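Local coordinates for protein putative oxidoreductase FAD-binding subunit (Sulfolobus tokodaii, PDB 4ZOH) that binds FAD and is probably the flavin-carrying subunit of a molybdopterin-dependent oxidoreductase, passing electrons through its flavin, at residues S93-P98 against S116-A121. Sequence-based numbering, arbitrary orientation.
Sequences SNIGDP and SADYPA. With FAD (flavin-adenine dinucleotide), chain H.
I95 and D118 approach each other with CA atoms 6.3 Å apart, where the loop between helices 88-93 and 98-103 passes the turn leading into helix 119-125. Together the two loops hold the pyrimidine end of the isoalloxazine in the FAD-binding domain of the molybdopterin dehydrogenase family. The backbone N of G96 donates to FAD O4 at 2.9 Å. On the other side of the pyrimidine, the backbone N of D118 donates to FAD O2 at 3.0 Å. Between these two carbonyls, FAD N3 donates to D118 OD2, with a bent N-H...O angle of 140°. The flavin edge is thus read by both loops. D118 OD2 also forms a salt bridge with K178, and OD1 is hydrogen-bonded to Y176. These partners hold the carboxylate in one orientation. The side chain of I95 branches between the flavin, D118 and Y119. Its CG2, anti to the backbone N, lies 3.5 Å from the ribityl atom FAD O2'. Its other branch runs past the D118 carboxylate, with CG1 3.5 Å from OD2. I95 CD1 sits over the Y119 ring in a CH-pi contact, 3.8 Å from the centroid and displaced toward CZ. With an alanine in place of I95, the ribityl chain would likely lose the packing of CG2, and the Y119 ring the methyl laid on its face. G96 has a positive phi, and its CA lies close enough to FAD N5 to leave little room for a CB. Y119 crosses I95 at about a right angle, and its OH is hydrogen-bonded to ND1 of H77.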
loop_
_atom_site.group_PDB
_atom_site.type_symbol
_atom_site.label_atom_id
_atom_site.label_comp_id
_atom_site.label_asym_id
_atom_site.label_seq_id
_atom_site.Cartn_x
_atom_site.Cartn_y
_atom_site.Cartn_z
ATOM N N SER B 93 -29.937 33.288 6.580
ATOM C CA SER B 93 -30.180 32.009 7.276
ATOM C C SER B 93 -30.655 30.867 6.407
ATOM O O SER B 93 -30.512 29.679 6.766
ATOM C CB SER B 93 -31.268 32.217 8.345
ATOM O OG SER B 93 -30.694 32.894 9.460
ATOM N N ASN B 94 -31.423 31.220 5.395
ATOM C CA ASN B 94 -31.981 30.237 4.486
ATOM C C ASN B 94 -31.015 29.768 3.406
ATOM O O ASN B 94 -31.317 28.829 2.713
ATOM C CB ASN B 94 -33.192 30.856 3.753
ATOM C CG ASN B 94 -34.424 30.855 4.610
ATOM O OD1 ASN B 94 -35.195 29.892 4.576
ATOM N ND2 ASN B 94 -34.594 31.907 5.418
ATOM N N ILE B 95 -29.910 30.467 3.207
ATOM C CA ILE B 95 -29.032 30.158 2.069
ATOM C C ILE B 95 -28.396 28.773 2.238
ATOM O O ILE B 95 -27.983 28.396 3.347
ATOM C CB ILE B 95 -27.941 31.222 1.875
ATOM C CG1 ILE B 95 -28.575 32.518 1.412
ATOM C CG2 ILE B 95 -26.903 30.757 0.835
ATOM C CD1 ILE B 95 -27.611 33.728 1.465
ATOM N N GLY B 96 -28.396 27.987 1.172
ATOM C CA GLY B 96 -27.702 26.673 1.232
ATOM C C GLY B 96 -27.702 25.866 2.524
ATOM O O GLY B 96 -28.768 25.541 3.065
ATOM N N ASP B 97 -26.516 25.491 3.019
ATOM C CA ASP B 97 -26.449 24.641 4.220
ATOM C C ASP B 97 -25.416 25.310 5.127
ATOM O O ASP B 97 -24.800 26.296 4.674
ATOM C CB ASP B 97 -26.107 23.202 3.811
ATOM C CG ASP B 97 -24.730 23.105 3.104
ATOM O OD1 ASP B 97 -23.704 23.714 3.559
ATOM O OD2 ASP B 97 -24.673 22.412 2.099
ATOM N N PRO B 98 -25.210 24.813 6.369
ATOM C CA PRO B 98 -24.326 25.497 7.296
ATOM C C PRO B 98 -22.922 25.740 6.731
ATOM O O PRO B 98 -22.377 26.870 6.848
ATOM C CB PRO B 98 -24.266 24.534 8.501
ATOM C CG PRO B 98 -25.601 23.861 8.486
ATOM C CD PRO B 98 -25.929 23.696 7.031
ATOM N N SER B 116 -32.139 32.354 -8.875
ATOM C CA SER B 116 -32.836 31.737 -7.732
ATOM C C SER B 116 -32.190 32.012 -6.410
ATOM O O SER B 116 -32.570 31.406 -5.442
ATOM C CB SER B 116 -32.948 30.224 -7.894
ATOM O OG SER B 116 -33.472 29.963 -9.155
ATOM N N ALA B 117 -31.215 32.897 -6.355
ATOM C CA ALA B 117 -30.596 33.324 -5.061
ATOM C C ALA B 117 -31.598 33.833 -4.042
ATOM O O ALA B 117 -32.654 34.403 -4.405
ATOM C CB ALA B 117 -29.530 34.412 -5.287
ATOM N N ASP B 118 -31.237 33.716 -2.768
ATOM C CA ASP B 118 -32.065 34.262 -1.697
ATOM C C ASP B 118 -31.982 35.791 -1.551
ATOM O O ASP B 118 -33.037 36.473 -1.599
ATOM C CB ASP B 118 -31.834 33.510 -0.389
ATOM C CG ASP B 118 -32.258 32.081 -0.499
ATOM O OD1 ASP B 118 -33.389 31.866 -1.065
ATOM O OD2 ASP B 118 -31.469 31.162 -0.060
ATOM N N TYR B 119 -30.767 36.338 -1.476
ATOM C CA TYR B 119 -30.629 37.752 -1.098
ATOM C C TYR B 119 -31.456 38.722 -1.971
ATOM O O TYR B 119 -32.024 39.649 -1.427
ATOM C CB TYR B 119 -29.193 38.244 -1.107
ATOM C CG TYR B 119 -28.310 37.809 0.043
ATOM C CD1 TYR B 119 -28.728 37.922 1.379
ATOM C CD2 TYR B 119 -26.996 37.341 -0.222
ATOM C CE1 TYR B 119 -27.867 37.559 2.421
ATOM C CE2 TYR B 119 -26.138 37.001 0.788
ATOM C CZ TYR B 119 -26.570 37.105 2.102
ATOM O OH TYR B 119 -25.719 36.677 3.081
ATOM N N PRO B 120 -31.469 38.539 -3.313
ATOM C CA PRO B 120 -32.114 39.544 -4.184
ATOM C C PRO B 120 -33.587 39.778 -3.864
ATOM O O PRO B 120 -34.046 40.868 -4.028
ATOM C CB PRO B 120 -31.984 38.925 -5.603
ATOM C CG PRO B 120 -30.744 38.081 -5.514
ATOM C CD PRO B 120 -30.843 37.476 -4.128
ATOM N N ALA B 121 -34.295 38.763 -3.393
ATOM C CA ALA B 121 -35.665 38.983 -2.960
ATOM C C ALA B 121 -35.720 40.007 -1.810
ATOM O O ALA B 121 -36.540 40.916 -1.861
ATOM C CB ALA B 121 -36.361 37.697 -2.595
HETATM P PA FAD H . -17.505 33.481 -5.148
HETATM O O1A FAD H . -17.883 32.104 -5.577
HETATM O O2A FAD H . -16.187 33.772 -4.569
HETATM O O5B FAD H . -17.658 34.463 -6.353
HETATM C C5B FAD H . -18.853 34.406 -7.190
HETATM C C4B FAD H . -18.723 35.517 -8.372
HETATM O O4B FAD H . -18.524 36.891 -7.849
HETATM C C3B FAD H . -17.445 35.231 -9.152
HETATM O O3B FAD H . -17.678 35.481 -10.517
HETATM C C2B FAD H . -16.377 36.170 -8.545
HETATM O O2B FAD H . -15.310 36.508 -9.440
HETATM C C1B FAD H . -17.172 37.400 -8.269
HETATM N N9A FAD H . -16.989 38.153 -7.034
HETATM C C8A FAD H . -16.906 37.703 -5.784
HETATM N N7A FAD H . -16.837 38.756 -4.937
HETATM C C5A FAD H . -16.887 39.883 -5.687
HETATM C C6A FAD H . -16.877 41.263 -5.390
HETATM N N6A FAD H . -16.817 41.624 -4.111
HETATM N N1A FAD H . -16.927 42.162 -6.390
HETATM C C2A FAD H . -17.061 41.784 -7.688
HETATM N N3A FAD H . -17.066 40.484 -7.998
HETATM C C4A FAD H . -16.986 39.509 -7.022
HETATM N N1 FAD H . -27.055 30.677 -2.816
HETATM C C2 FAD H . -28.358 31.079 -2.534
HETATM O O2 FAD H . -28.675 32.235 -2.723
HETATM N N3 FAD H . -29.274 30.197 -2.044
HETATM C C4 FAD H . -28.947 28.898 -1.843
HETATM O O4 FAD H . -29.802 28.153 -1.353
HETATM C C4X FAD H . -27.640 28.465 -2.155
HETATM N N5 FAD H . -27.301 27.147 -1.945
HETATM C C5X FAD H . -25.983 26.721 -2.288
HETATM C C6 FAD H . -25.675 25.374 -2.131
HETATM C C7 FAD H . -24.380 24.919 -2.425
HETATM C C7M FAD H . -24.111 23.412 -2.219
HETATM C C8 FAD H . -23.410 25.819 -2.912
HETATM C C8M FAD H . -21.969 25.386 -3.293
HETATM C C9 FAD H . -23.737 27.172 -3.120
HETATM C C9A FAD H . -25.017 27.623 -2.787
HETATM N N10 FAD H . -25.392 28.972 -2.974
HETATM C C10 FAD H . -26.704 29.360 -2.640
HETATM C "C1'" FAD H . -24.468 29.972 -3.497
HETATM C "C2'" FAD H . -23.651 30.622 -2.365
HETATM O "O2'" FAD H . -24.526 31.513 -1.642
HETATM C "C3'" FAD H . -22.384 31.357 -2.886
HETATM O "O3'" FAD H . -21.583 31.595 -1.726
HETATM C "C4'" FAD H . -22.682 32.686 -3.560
HETATM O "O4'" FAD H . -23.647 32.460 -4.588
HETATM C "C5'" FAD H . -21.418 33.329 -4.170
HETATM O "O5'" FAD H . -20.753 34.005 -3.070
HETATM P P FAD H . -19.234 33.709 -2.771
HETATM O O1P FAD H . -18.758 34.722 -1.783
HETATM O O2P FAD H . -19.042 32.283 -2.420
HETATM O O3P FAD H . -18.658 34.073 -4.195
#